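Local coordinates for beta-galactosidase (Bacillus circulans subsp. alkalophilus, PDB 3TTY), which hydrolyses terminal beta-galactosyl residues of beta-galactosides, probably with retention of configuration as in related glycoside hydrolases, and assembles as a trimer, at residues A87-A90 with D95-R98; N117-R122 with C157-K162; Y431-K436 with G596-L601; Y453-A458 with E603-K608. All blocks are in the same frame, centred on the assembly; numbering follows the deposited sequence.

Contact 1 (A87-A90 with D95-R98); sequences AWMA and DVLR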
loop_
_atom_site.group_PDB
_atom_site.type_symbol
_atom_site.label_atom_id
_atom_site.label_comp_id
_atom_site.label_asym_id
_atom_site.label_seq_id
_atom_site.Cartn_x
_atom_site.Cartn_y
_atom_site.Cartn_z
ATOM N N ALA A 87 -15.263 -26.011 12.390
ATOM C CA ALA A 87 -16.182 -25.239 11.561
ATOM C C ALA A 87 -17.593 -25.199 12.156
ATOM O O ALA A 87 -18.273 -24.176 12.056
ATOM C CB ALA A 87 -16.212 -25.783 10.136
ATOM N N TRP A 88 -18.037 -26.296 12.774
ATOM C CA TRP A 88 -19.380 -26.323 13.377
ATOM C C TRP A 88 -19.469 -25.396 14.581
ATOM O O TRP A 88 -20.533 -24.866 14.901
ATOM C CB TRP A 88 -19.815 -27.742 13.773
ATOM C CG TRP A 88 -19.024 -28.366 14.904
ATOM C CD1 TRP A 88 -18.034 -29.300 14.788
ATOM C CD2 TRP A 88 -19.177 -28.122 16.316
ATOM N NE1 TRP A 88 -17.550 -29.637 16.031
ATOM C CE2 TRP A 88 -18.238 -28.934 16.984
ATOM C CE3 TRP A 88 -20.018 -27.303 17.076
ATOM C CZ2 TRP A 88 -18.117 -28.949 18.377
ATOM C CZ3 TRP A 88 -19.888 -27.312 18.463
ATOM C CH2 TRP A 88 -18.947 -28.128 19.094
ATOM N N MET A 89 -18.350 -25.188 15.252
ATOM C CA MET A 89 -18.367 -24.352 16.436
ATOM C C MET A 89 -18.454 -22.893 15.993
ATOM O O MET A 89 -19.208 -22.092 16.561
ATOM C CB MET A 89 -17.122 -24.609 17.300
ATOM C CG MET A 89 -17.107 -23.820 18.607
ATOM S SD MET A 89 -15.707 -24.249 19.618
ATOM C CE MET A 89 -16.130 -25.912 20.084
ATOM N N ALA A 90 -17.710 -22.564 14.941
ATOM C CA ALA A 90 -17.771 -21.225 14.374
ATOM C C ALA A 90 -19.170 -20.972 13.821
ATOM O O ALA A 90 -19.696 -19.872 13.951
ATOM C CB ALA A 90 -16.734 -21.049 13.296
ATOM N N ASP A 95 -19.693 -16.449 18.736
ATOM C CA ASP A 95 -18.920 -15.738 19.776
ATOM C C ASP A 95 -17.480 -16.248 19.811
ATOM O O ASP A 95 -16.594 -15.653 20.404
ATOM C CB ASP A 95 -19.568 -15.884 21.168
ATOM C CG ASP A 95 -19.446 -17.295 21.731
ATOM O OD1 ASP A 95 -20.331 -18.128 21.451
ATOM O OD2 ASP A 95 -18.465 -17.568 22.451
ATOM N N VAL A 96 -17.249 -17.359 19.145
ATOM C CA VAL A 96 -15.922 -17.941 19.079
ATOM C C VAL A 96 -15.037 -17.174 18.086
ATOM O O VAL A 96 -13.813 -17.200 18.170
ATOM C CB VAL A 96 -16.054 -19.433 18.738
ATOM C CG1 VAL A 96 -15.303 -19.794 17.463
ATOM C CG2 VAL A 96 -15.656 -20.277 19.939
ATOM N N LEU A 97 -15.678 -16.424 17.193
ATOM C CA LEU A 97 -14.980 -15.753 16.103
ATOM C C LEU A 97 -14.577 -14.320 16.456
ATOM O O LEU A 97 -15.313 -13.596 17.145
ATOM C CB LEU A 97 -15.860 -15.746 14.861
ATOM C CG LEU A 97 -16.228 -17.097 14.246
ATOM C CD1 LEU A 97 -17.387 -16.931 13.272
ATOM C CD2 LEU A 97 -15.029 -17.755 13.557
ATOM N N ARG A 98 -13.419 -13.899 15.955
ATOM C CA ARG A 98 -12.900 -12.572 16.268
ATOM C C ARG A 98 -13.527 -11.469 15.416
ATOM O O ARG A 98 -14.136 -11.733 14.373
ATOM C CB ARG A 98 -11.376 -12.538 16.126
ATOM C CG ARG A 98 -10.661 -13.259 17.244
ATOM C CD ARG A 98 -9.166 -13.189 17.110
ATOM N NE ARG A 98 -8.524 -14.018 18.128
ATOM C CZ ARG A 98 -7.217 -14.271 18.170
ATOM N NH1 ARG A 98 -6.398 -13.763 17.248
ATOM N NH2 ARG A 98 -6.728 -15.050 19.121
#
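Met89 and Ala90, on the short helix 87-92, meet Val96 and Leu97 of the loop that follows it, a local turn-back after the third strand of the TIM barrel, between that strand and helix 119-135. The side chains of Met89 and Val96 cross at about a right angle. Met89 holds CG anti to its own N, with chi1 -177°, and runs extended as far as the sulfur. This extended run through chi1 and chi2 brings SD to the CG2 methyl of Val96 at 4.0 Å, with Met89 CG almost as near that methyl at 4.1 Å; the bend at chi3 then turns CE away. A long flexible thioether suits this place, since it can lie across a branched side chain without needing a polar partner.

The second pair is built differently. Leu97 closes on Ala90 with its isobutyl fork: CD2 stands 3.7 Å from Ala90 CB, while CD1 lies 3.8 Å from the carbonyl oxygen Ala90 O. The small methyl of alanine lets the fork come close to the helix backbone. Val96 CG1 fills the side nearer the helix main chain, 4.2 Å from Ala90 CA, so its two methyls divide their contacts between Met89 and Ala90.

No hydrogen bond joins the two segments, and all four touching residues are buried. His85 packs against Ala90, Val96 and Leu97, while Tyr124 of helix 119-135 lies on Met89. At the fork itself, Leu97 CG comes within 4.1 Å of Ala90 CB.

Contact 2 (N117-R122 with C157-K162); sequences NSPTYR and CDNCEK. With ZN (zinc ion), chain G.
Asn117 gives an amide N-H to the thiolate ligand Cys160: ND2 lies 3.3 Å from SG, the bond is nearly straight at 175°, and the sulfur sits almost in the amide plane. The same SG holds the zinc ion at 2.3 Å, so the N-H is likely to draw off some of the negative charge gathered on the sulfur. Asn117 ND2 also hydrogen-bonds Ser228 OG. An alanine in place of Asn117 would probably cost both Cys160 SG and Ser228 OG this amide partner. Cys157, at the N-cap of helix 158-172, supplies a second ligand, its SG 2.5 Å from zinc, and also accepts a bond from Cys160 N at 3.5 Å.

Farther out, the backbone O of Asn117 rests 3.9 Å from Asn159 CB, and Pro119 CD meets Asn159 ND2, the two side chains crossing at about a right angle. Ser118, next in the chain, caps helix 119-135, which probably helps to fix the backbone at Asn117: its OG accepts from Tyr121 N at 3.1 Å. Tyr221 and Gln225 of helix 215-243 touch Cys160. With Cys115 and Cys155 completing the coordination, this is a four-cysteine zinc site, two of its ligands coming from a CxxC motif that opens a helix.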
loop_
_atom_site.group_PDB
_atom_site.type_symbol
_atom_site.label_atom_id
_atom_site.label_comp_id
_atom_site.label_asym_id
_atom_site.label_seq_id
_atom_site.Cartn_x
_atom_site.Cartn_y
_atom_site.Cartn_z
ATOM N N ASN A 117 -11.812 -14.034 24.818
ATOM C CA ASN A 117 -12.815 -13.713 25.817
ATOM C C ASN A 117 -14.147 -14.375 25.518
ATOM O O ASN A 117 -15.188 -13.926 25.982
ATOM C CB ASN A 117 -12.970 -12.199 25.961
ATOM C CG ASN A 117 -11.873 -11.596 26.807
ATOM O OD1 ASN A 117 -11.678 -12.002 27.955
ATOM N ND2 ASN A 117 -11.116 -10.662 26.235
ATOM N N SER A 118 -14.095 -15.462 24.752
ATOM C CA SER A 118 -15.296 -16.164 24.307
ATOM C C SER A 118 -15.763 -17.235 25.295
ATOM O O SER A 118 -15.009 -18.132 25.657
ATOM C CB SER A 118 -15.054 -16.783 22.931
ATOM O OG SER A 118 -15.982 -17.814 22.657
ATOM N N PRO A 119 -17.027 -17.148 25.729
ATOM C CA PRO A 119 -17.526 -18.157 26.667
ATOM C C PRO A 119 -17.559 -19.548 26.029
ATOM O O PRO A 119 -17.302 -20.555 26.694
ATOM C CB PRO A 119 -18.955 -17.680 26.989
ATOM C CG PRO A 119 -19.013 -16.255 26.537
ATOM C CD PRO A 119 -18.033 -16.116 25.416
ATOM N N THR A 120 -17.885 -19.616 24.750
ATOM C CA THR A 120 -17.926 -20.909 24.082
ATOM C C THR A 120 -16.542 -21.530 23.977
ATOM O O THR A 120 -16.336 -22.673 24.368
ATOM C CB THR A 120 -18.568 -20.816 22.710
ATOM O OG1 THR A 120 -19.943 -20.466 22.882
ATOM C CG2 THR A 120 -18.454 -22.152 21.977
ATOM N N TYR A 121 -15.588 -20.757 23.480
ATOM C CA TYR A 121 -14.220 -21.234 23.342
ATOM C C TYR A 121 -13.620 -21.693 24.677
ATOM O O TYR A 121 -12.975 -22.737 24.755
ATOM C CB TYR A 121 -13.345 -20.149 22.722
ATOM C CG TYR A 121 -11.892 -20.538 22.637
ATOM C CD1 TYR A 121 -11.463 -21.477 21.720
ATOM C CD2 TYR A 121 -10.948 -19.960 23.471
ATOM C CE1 TYR A 121 -10.138 -21.833 21.631
ATOM C CE2 TYR A 121 -9.615 -20.321 23.397
ATOM C CZ TYR A 121 -9.219 -21.260 22.479
ATOM O OH TYR A 121 -7.898 -21.627 22.396
ATOM N N ARG A 122 -13.810 -20.902 25.724
ATOM C CA ARG A 122 -13.257 -21.261 27.020
ATOM C C ARG A 122 -13.924 -22.515 27.575
ATOM O O ARG A 122 -13.249 -23.374 28.131
ATOM C CB ARG A 122 -13.343 -20.102 28.007
ATOM C CG ARG A 122 -12.366 -18.985 27.685
ATOM C CD ARG A 122 -12.010 -18.204 28.930
ATOM N NE ARG A 122 -11.285 -16.974 28.628
ATOM C CZ ARG A 122 -10.718 -16.202 29.552
ATOM N NH1 ARG A 122 -10.794 -16.553 30.833
ATOM N NH2 ARG A 122 -10.070 -15.088 29.197
ATOM N N CYS A 157 -13.900 -7.550 19.405
ATOM C CA CYS A 157 -15.341 -7.833 19.445
ATOM C C CYS A 157 -16.017 -7.222 20.687
ATOM O O CYS A 157 -15.365 -6.663 21.566
ATOM C CB CYS A 157 -15.615 -9.350 19.384
ATOM S SG CYS A 157 -15.397 -10.243 20.978
ATOM N N ASP A 158 -17.331 -7.336 20.753
ATOM C CA ASP A 158 -18.078 -6.857 21.910
ATOM C C ASP A 158 -17.653 -7.432 23.262
ATOM O O ASP A 158 -17.601 -6.714 24.262
ATOM C CB ASP A 158 -19.554 -7.125 21.710
ATOM C CG ASP A 158 -20.335 -5.865 21.646
ATOM O OD1 ASP A 158 -20.361 -5.258 20.547
ATOM O OD2 ASP A 158 -20.878 -5.467 22.706
ATOM N N ASN A 159 -17.375 -8.729 23.296
ATOM C CA ASN A 159 -16.957 -9.371 24.531
ATOM C C ASN A 159 -15.599 -8.883 25.017
ATOM O O ASN A 159 -15.399 -8.666 26.219
ATOM C CB ASN A 159 -17.016 -10.897 24.390
ATOM C CG ASN A 159 -18.448 -11.405 24.315
ATOM O OD1 ASN A 159 -19.364 -10.760 24.832
ATOM N ND2 ASN A 159 -18.654 -12.535 23.663
ATOM N N CYS A 160 -14.667 -8.697 24.087
ATOM C CA CYS A 160 -13.376 -8.148 24.451
ATOM C C CYS A 160 -13.566 -6.723 24.929
ATOM O O CYS A 160 -12.943 -6.307 25.894
ATOM C CB CYS A 160 -12.385 -8.210 23.287
ATOM S SG CYS A 160 -11.698 -9.863 23.038
ATOM N N GLU A 161 -14.448 -5.984 24.265
ATOM C CA GLU A 161 -14.654 -4.585 24.610
ATOM C C GLU A 161 -15.203 -4.473 26.033
ATOM O O GLU A 161 -14.672 -3.716 26.854
ATOM C CB GLU A 161 -15.586 -3.906 23.604
ATOM C CG GLU A 161 -15.540 -2.400 23.638
ATOM C CD GLU A 161 -16.063 -1.782 22.355
ATOM O OE1 GLU A 161 -15.261 -1.123 21.653
ATOM O OE2 GLU A 161 -17.268 -1.961 22.056
ATOM N N LYS A 162 -16.245 -5.248 26.333
ATOM C CA LYS A 162 -16.802 -5.262 27.685
ATOM C C LYS A 162 -15.779 -5.722 28.715
ATOM O O LYS A 162 -15.703 -5.193 29.824
ATOM C CB LYS A 162 -18.014 -6.176 27.770
ATOM C CG LYS A 162 -19.200 -5.761 26.924
ATOM C CD LYS A 162 -20.272 -6.802 27.111
ATOM C CE LYS A 162 -21.401 -6.686 26.116
ATOM N NZ LYS A 162 -22.221 -7.935 26.221
HETATM ZN ZN ZN G . -13.001 -10.871 21.425
#

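Contact 3 (Y431-K436 with G596-L601); sequences YDALYK and GLIANL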
loop_
_atom_site.group_PDB
_atom_site.type_symbol
_atom_site.label_atom_id
_atom_site.label_comp_id
_atom_site.label_asym_id
_atom_site.label_seq_id
_atom_site.Cartn_x
_atom_site.Cartn_y
_atom_site.Cartn_z
ATOM N N TYR A 431 23.500 -5.841 20.636
ATOM C CA TYR A 431 23.708 -7.279 20.745
ATOM C C TYR A 431 24.718 -7.792 19.702
ATOM O O TYR A 431 25.593 -8.578 20.024
ATOM C CB TYR A 431 22.387 -8.033 20.628
ATOM C CG TYR A 431 22.522 -9.516 20.904
ATOM C CD1 TYR A 431 22.410 -10.014 22.199
ATOM C CD2 TYR A 431 22.774 -10.420 19.870
ATOM C CE1 TYR A 431 22.528 -11.370 22.457
ATOM C CE2 TYR A 431 22.892 -11.777 20.123
ATOM C CZ TYR A 431 22.775 -12.245 21.413
ATOM O OH TYR A 431 22.902 -13.583 21.669
ATOM N N ASP A 432 24.574 -7.326 18.464
ATOM C CA ASP A 432 25.478 -7.652 17.364
ATOM C C ASP A 432 26.917 -7.363 17.770
ATOM O O ASP A 432 27.789 -8.224 17.666
ATOM C CB ASP A 432 25.108 -6.801 16.152
ATOM C CG ASP A 432 25.625 -7.368 14.840
ATOM O OD1 ASP A 432 25.616 -8.606 14.665
ATOM O OD2 ASP A 432 26.025 -6.561 13.965
ATOM N N ALA A 433 27.156 -6.148 18.251
ATOM C CA ALA A 433 28.485 -5.715 18.652
ATOM C C ALA A 433 29.114 -6.681 19.649
ATOM O O ALA A 433 30.319 -6.927 19.606
ATOM C CB ALA A 433 28.437 -4.293 19.234
ATOM N N LEU A 434 28.304 -7.222 20.552
ATOM C CA LEU A 434 28.805 -8.208 21.503
ATOM C C LEU A 434 29.049 -9.530 20.776
ATOM O O LEU A 434 30.109 -10.140 20.914
ATOM C CB LEU A 434 27.826 -8.389 22.661
ATOM C CG LEU A 434 27.738 -7.209 23.652
ATOM C CD1 LEU A 434 26.360 -7.111 24.281
ATOM C CD2 LEU A 434 28.791 -7.337 24.738
ATOM N N TYR A 435 28.057 -9.947 19.992
ATOM C CA TYR A 435 28.117 -11.168 19.201
ATOM C C TYR A 435 29.436 -11.246 18.435
ATOM O O TYR A 435 30.116 -12.262 18.477
ATOM C CB TYR A 435 26.913 -11.204 18.253
ATOM C CG TYR A 435 26.869 -12.284 17.196
ATOM C CD1 TYR A 435 26.165 -13.464 17.409
ATOM C CD2 TYR A 435 27.463 -12.093 15.954
ATOM C CE1 TYR A 435 26.091 -14.451 16.429
ATOM C CE2 TYR A 435 27.405 -13.074 14.963
ATOM C CZ TYR A 435 26.710 -14.250 15.212
ATOM O OH TYR A 435 26.632 -15.223 14.243
ATOM N N LYS A 436 29.800 -10.161 17.761
ATOM C CA LYS A 436 30.993 -10.147 16.919
ATOM C C LYS A 436 32.297 -10.340 17.682
ATOM O O LYS A 436 33.337 -10.601 17.080
ATOM C CB LYS A 436 31.066 -8.852 16.122
ATOM C CG LYS A 436 30.069 -8.769 14.993
ATOM C CD LYS A 436 30.079 -7.371 14.385
ATOM C CE LYS A 436 29.100 -7.276 13.224
ATOM N NZ LYS A 436 28.876 -5.860 12.791
ATOM N N GLY A 596 34.127 -0.595 19.356
ATOM C CA GLY A 596 35.037 0.036 20.296
ATOM C C GLY A 596 34.456 0.209 21.687
ATOM O O GLY A 596 35.096 -0.143 22.686
ATOM N N LEU A 597 33.237 0.740 21.747
ATOM C CA LEU A 597 32.538 0.964 23.009
ATOM C C LEU A 597 32.426 -0.319 23.823
ATOM O O LEU A 597 32.819 -0.374 24.993
ATOM C CB LEU A 597 31.144 1.546 22.750
ATOM C CG LEU A 597 30.359 1.914 24.016
ATOM C CD1 LEU A 597 31.138 2.946 24.815
ATOM C CD2 LEU A 597 28.950 2.420 23.702
ATOM N N ILE A 598 31.896 -1.354 23.187
ATOM C CA ILE A 598 31.744 -2.662 23.808
ATOM C C ILE A 598 33.065 -3.222 24.309
ATOM O O ILE A 598 33.158 -3.738 25.423
ATOM C CB ILE A 598 31.157 -3.642 22.799
ATOM C CG1 ILE A 598 29.724 -3.225 22.474
ATOM C CG2 ILE A 598 31.205 -5.052 23.336
ATOM C CD1 ILE A 598 28.825 -3.133 23.685
ATOM N N ALA A 599 34.085 -3.138 23.464
ATOM C CA ALA A 599 35.422 -3.578 23.830
ATOM C C ALA A 599 35.932 -2.836 25.072
ATOM O O ALA A 599 36.514 -3.441 25.982
ATOM C CB ALA A 599 36.375 -3.381 22.651
ATOM N N ASN A 600 35.704 -1.529 25.112
ATOM C CA ASN A 600 36.126 -0.728 26.255
ATOM C C ASN A 600 35.393 -1.119 27.521
ATOM O O ASN A 600 36.015 -1.393 28.550
ATOM C CB ASN A 600 35.918 0.754 25.976
ATOM C CG ASN A 600 36.938 1.297 25.021
ATOM O OD1 ASN A 600 37.831 0.571 24.586
ATOM N ND2 ASN A 600 36.807 2.572 24.666
ATOM N N LEU A 601 34.068 -1.161 27.433
ATOM C CA LEU A 601 33.241 -1.469 28.591
ATOM C C LEU A 601 33.590 -2.830 29.163
ATOM O O LEU A 601 33.655 -2.985 30.375
ATOM C CB LEU A 601 31.751 -1.382 28.241
ATOM C CG LEU A 601 31.294 0.003 27.760
ATOM C CD1 LEU A 601 29.800 0.193 27.956
ATOM C CD2 LEU A 601 32.056 1.123 28.468
#
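Ile598 sets two different branches against two neighbouring residues of helix 423-435. Its CG1 comes 3.6 Å from Ala433 CB, and its CG2 methyl comes equally near Leu434 CD2, again 3.6 Å. The isoleucine directs these branches apart: CG1 lies opposite the carbonyl carbon (chi1 -67°), whereas CG2 lies opposite the main-chain nitrogen, and the beta-branching therefore lets one residue reach both partners. Leu434 brings its CD2 end to the isoleucine. Its side chain crosses that of Ile598 at about a right angle, with CG 4.1 Å from Ile598 CG2. The small methyl of Ala433 lets the two backbones approach closely, the CA atoms of Leu434 and Ile598 being 6.7 Å apart.

This close join links two helices of the trimerisation domain, in which a mixed beta-sheet is flanked by helices. Thr441 of strand 441-444 touches Leu434; on the other helix, Leu597 packs on Val585 and Leu601 on Tyr583, both in strand 580-585. The aliphatic residues thus serve the buried layer between helices and sheet.

Toward solvent the character changes. Lys436 is an exposed residue whose NZ reaches back to Asp432 OD2 at 3.2 Å, a salt bridge with a weak hydrogen bond. These two residues stand four apart, the spacing that places them along one side of the helix, and charged groups suit this more exposed side, as apolar ones suit the buried one. Asp432 has a second partner in Ser285, whose OG bonds its other oxygen, OD1.

Contact 4 (Y453-A458 with E603-K608); sequences YKVVIA and EEQGVK
The backbones of strand entry and helix exit come nearest at Lys454 and Gln605, whose CA atoms lie 6.4 Å apart, just before strand 455-458 and just after helix 591-604. The side chain of Gln605 starts out toward the strand; Gly606, its positive phi easily borne by glycine, is the C-prime residue of a Schellman motif that ends the helix.

Lys454 and Gln605 lie across one another at a slant. The lysine chain kinks at chi3 and chi4 and brings NZ to within 3.0 Å of Gln605 OE1, almost in line with the C=O bond (164°). Lower down, Lys454 CB rests 4.0 Å from Gln605 CB. The glutamine chain, bent at chi2 (-79°), lays CG 3.9 Å from Val455 CG2; a beta-branched valine suits both the strand and this apolar flank. The other arm of the amide, Gln605 NE2, bonds the carbonyl oxygen of Gly479, close before strand 481-485 in the chain.

Replacing Lys454 by an alanine would probably strip Gln605 OE1 of its charged donor and open a gap along the glutamine chain. Because the lysine donates to OE1 while NE2 donates to Gly479, the amide has a fixed sense, and the ammonium probably strengthens the polarity of a group bridging strand and helix end.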
loop_
_atom_site.group_PDB
_atom_site.type_symbol
_atom_site.label_atom_id
_atom_site.label_comp_id
_atom_site.label_asym_id
_atom_site.label_seq_id
_atom_site.Cartn_x
_atom_site.Cartn_y
_atom_site.Cartn_z
ATOM N N TYR A 453 25.596 -9.563 36.926
ATOM C CA TYR A 453 26.205 -8.929 35.768
ATOM C C TYR A 453 27.264 -7.903 36.136
ATOM O O TYR A 453 27.324 -7.424 37.265
ATOM C CB TYR A 453 25.133 -8.336 34.845
ATOM C CG TYR A 453 24.162 -9.406 34.391
ATOM C CD1 TYR A 453 24.579 -10.428 33.542
ATOM C CD2 TYR A 453 22.844 -9.423 34.843
ATOM C CE1 TYR A 453 23.709 -11.433 33.141
ATOM C CE2 TYR A 453 21.968 -10.422 34.447
ATOM C CZ TYR A 453 22.406 -11.423 33.595
ATOM O OH TYR A 453 21.546 -12.416 33.198
ATOM N N LYS A 454 28.112 -7.594 35.169
ATOM C CA LYS A 454 29.096 -6.540 35.313
ATOM C C LYS A 454 28.787 -5.403 34.352
ATOM O O LYS A 454 29.110 -4.249 34.626
ATOM C CB LYS A 454 30.509 -7.095 35.106
ATOM C CG LYS A 454 30.966 -7.922 36.303
ATOM C CD LYS A 454 32.355 -8.489 36.110
ATOM C CE LYS A 454 33.166 -8.432 37.410
ATOM N NZ LYS A 454 33.644 -7.040 37.739
ATOM N N VAL A 455 28.126 -5.721 33.242
ATOM C CA VAL A 455 27.724 -4.689 32.287
ATOM C C VAL A 455 26.269 -4.878 31.880
ATOM O O VAL A 455 25.899 -5.943 31.388
ATOM C CB VAL A 455 28.600 -4.709 31.008
ATOM C CG1 VAL A 455 28.113 -3.656 30.028
ATOM C CG2 VAL A 455 30.064 -4.469 31.347
ATOM N N VAL A 456 25.445 -3.857 32.082
ATOM C CA VAL A 456 24.024 -3.940 31.730
ATOM C C VAL A 456 23.688 -2.863 30.705
ATOM O O VAL A 456 23.880 -1.670 30.955
ATOM C CB VAL A 456 23.100 -3.805 32.975
ATOM C CG1 VAL A 456 21.631 -3.693 32.557
ATOM C CG2 VAL A 456 23.297 -4.977 33.915
ATOM N N ILE A 457 23.195 -3.283 29.545
ATOM C CA ILE A 457 22.915 -2.350 28.461
ATOM C C ILE A 457 21.415 -2.275 28.163
ATOM O O ILE A 457 20.751 -3.297 27.963
ATOM C CB ILE A 457 23.715 -2.726 27.191
ATOM C CG1 ILE A 457 25.187 -2.950 27.546
ATOM C CG2 ILE A 457 23.594 -1.652 26.122
ATOM C CD1 ILE A 457 26.038 -3.389 26.378
ATOM N N ALA A 458 20.887 -1.056 28.145
ATOM C CA ALA A 458 19.455 -0.835 27.923
ATOM C C ALA A 458 19.235 0.161 26.791
ATOM O O ALA A 458 19.086 1.360 27.028
ATOM C CB ALA A 458 18.787 -0.341 29.203
ATOM N N GLU A 603 36.557 -4.550 28.804
ATOM C CA GLU A 603 37.886 -4.522 29.405
ATOM C C GLU A 603 37.814 -3.863 30.778
ATOM O O GLU A 603 38.432 -4.327 31.728
ATOM C CB GLU A 603 38.897 -3.783 28.526
ATOM C CG GLU A 603 40.307 -3.789 29.114
ATOM C CD GLU A 603 41.281 -2.869 28.382
ATOM O OE1 GLU A 603 42.417 -2.692 28.881
ATOM O OE2 GLU A 603 40.916 -2.322 27.314
ATOM N N GLU A 604 37.049 -2.780 30.874
ATOM C CA GLU A 604 36.931 -2.033 32.123
ATOM C C GLU A 604 36.490 -2.946 33.253
ATOM O O GLU A 604 36.960 -2.826 34.375
ATOM C CB GLU A 604 35.922 -0.903 31.955
ATOM C CG GLU A 604 35.745 -0.035 33.178
ATOM C CD GLU A 604 34.916 1.192 32.870
ATOM O OE1 GLU A 604 33.991 1.072 32.035
ATOM O OE2 GLU A 604 35.193 2.271 33.439
ATOM N N GLN A 605 35.587 -3.865 32.942
ATOM C CA GLN A 605 35.042 -4.761 33.941
ATOM C C GLN A 605 35.760 -6.102 33.906
ATOM O O GLN A 605 35.304 -7.083 34.505
ATOM C CB GLN A 605 33.536 -4.939 33.709
ATOM C CG GLN A 605 32.713 -3.707 34.091
ATOM C CD GLN A 605 32.500 -3.603 35.593
ATOM O OE1 GLN A 605 32.960 -4.451 36.360
ATOM N NE2 GLN A 605 31.782 -2.578 36.018
ATOM N N GLY A 606 36.886 -6.145 33.200
ATOM C CA GLY A 606 37.667 -7.363 33.096
ATOM C C GLY A 606 36.932 -8.526 32.440
ATOM O O GLY A 606 37.193 -9.683 32.759
ATOM N N VAL A 607 36.007 -8.241 31.529
ATOM C CA VAL A 607 35.324 -9.330 30.831
ATOM C C VAL A 607 35.920 -9.515 29.448
ATOM O O VAL A 607 36.205 -8.549 28.758
ATOM C CB VAL A 607 33.781 -9.166 30.807
ATOM C CG1 VAL A 607 33.398 -7.717 30.814
ATOM C CG2 VAL A 607 33.166 -9.904 29.625
ATOM N N LYS A 608 36.141 -10.771 29.075
ATOM C CA LYS A 608 36.916 -11.112 27.886
ATOM C C LYS A 608 36.135 -11.998 26.917
ATOM O O LYS A 608 35.279 -12.773 27.335
ATOM C CB LYS A 608 38.198 -11.840 28.307
ATOM C CG LYS A 608 39.212 -10.956 29.031
ATOM C CD LYS A 608 40.436 -11.755 29.467
ATOM C CE LYS A 608 41.546 -10.838 29.988
ATOM N NZ LYS A 608 41.072 -9.892 31.047
#

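From the N terminus, contact 1 closes first: a short turn within the barrel domain, only four residues separating its segments. Contact 2 follows in series and closes a longer loop that contains the fourth barrel strand, bringing the starts of helices 119-135 and 158-172 together at the zinc. The two touch through Asp95, which meets Ser118 and Thr120. On the opposite side of the chain's centre, contacts 3 and 4 belong to the trimerisation domain. Their segments alternate along the chain, so the loops cross; both return to helix 591-604, tying it to helix 423-435 and strand 455-458. Ile598 and Ile457 pack where these two meet.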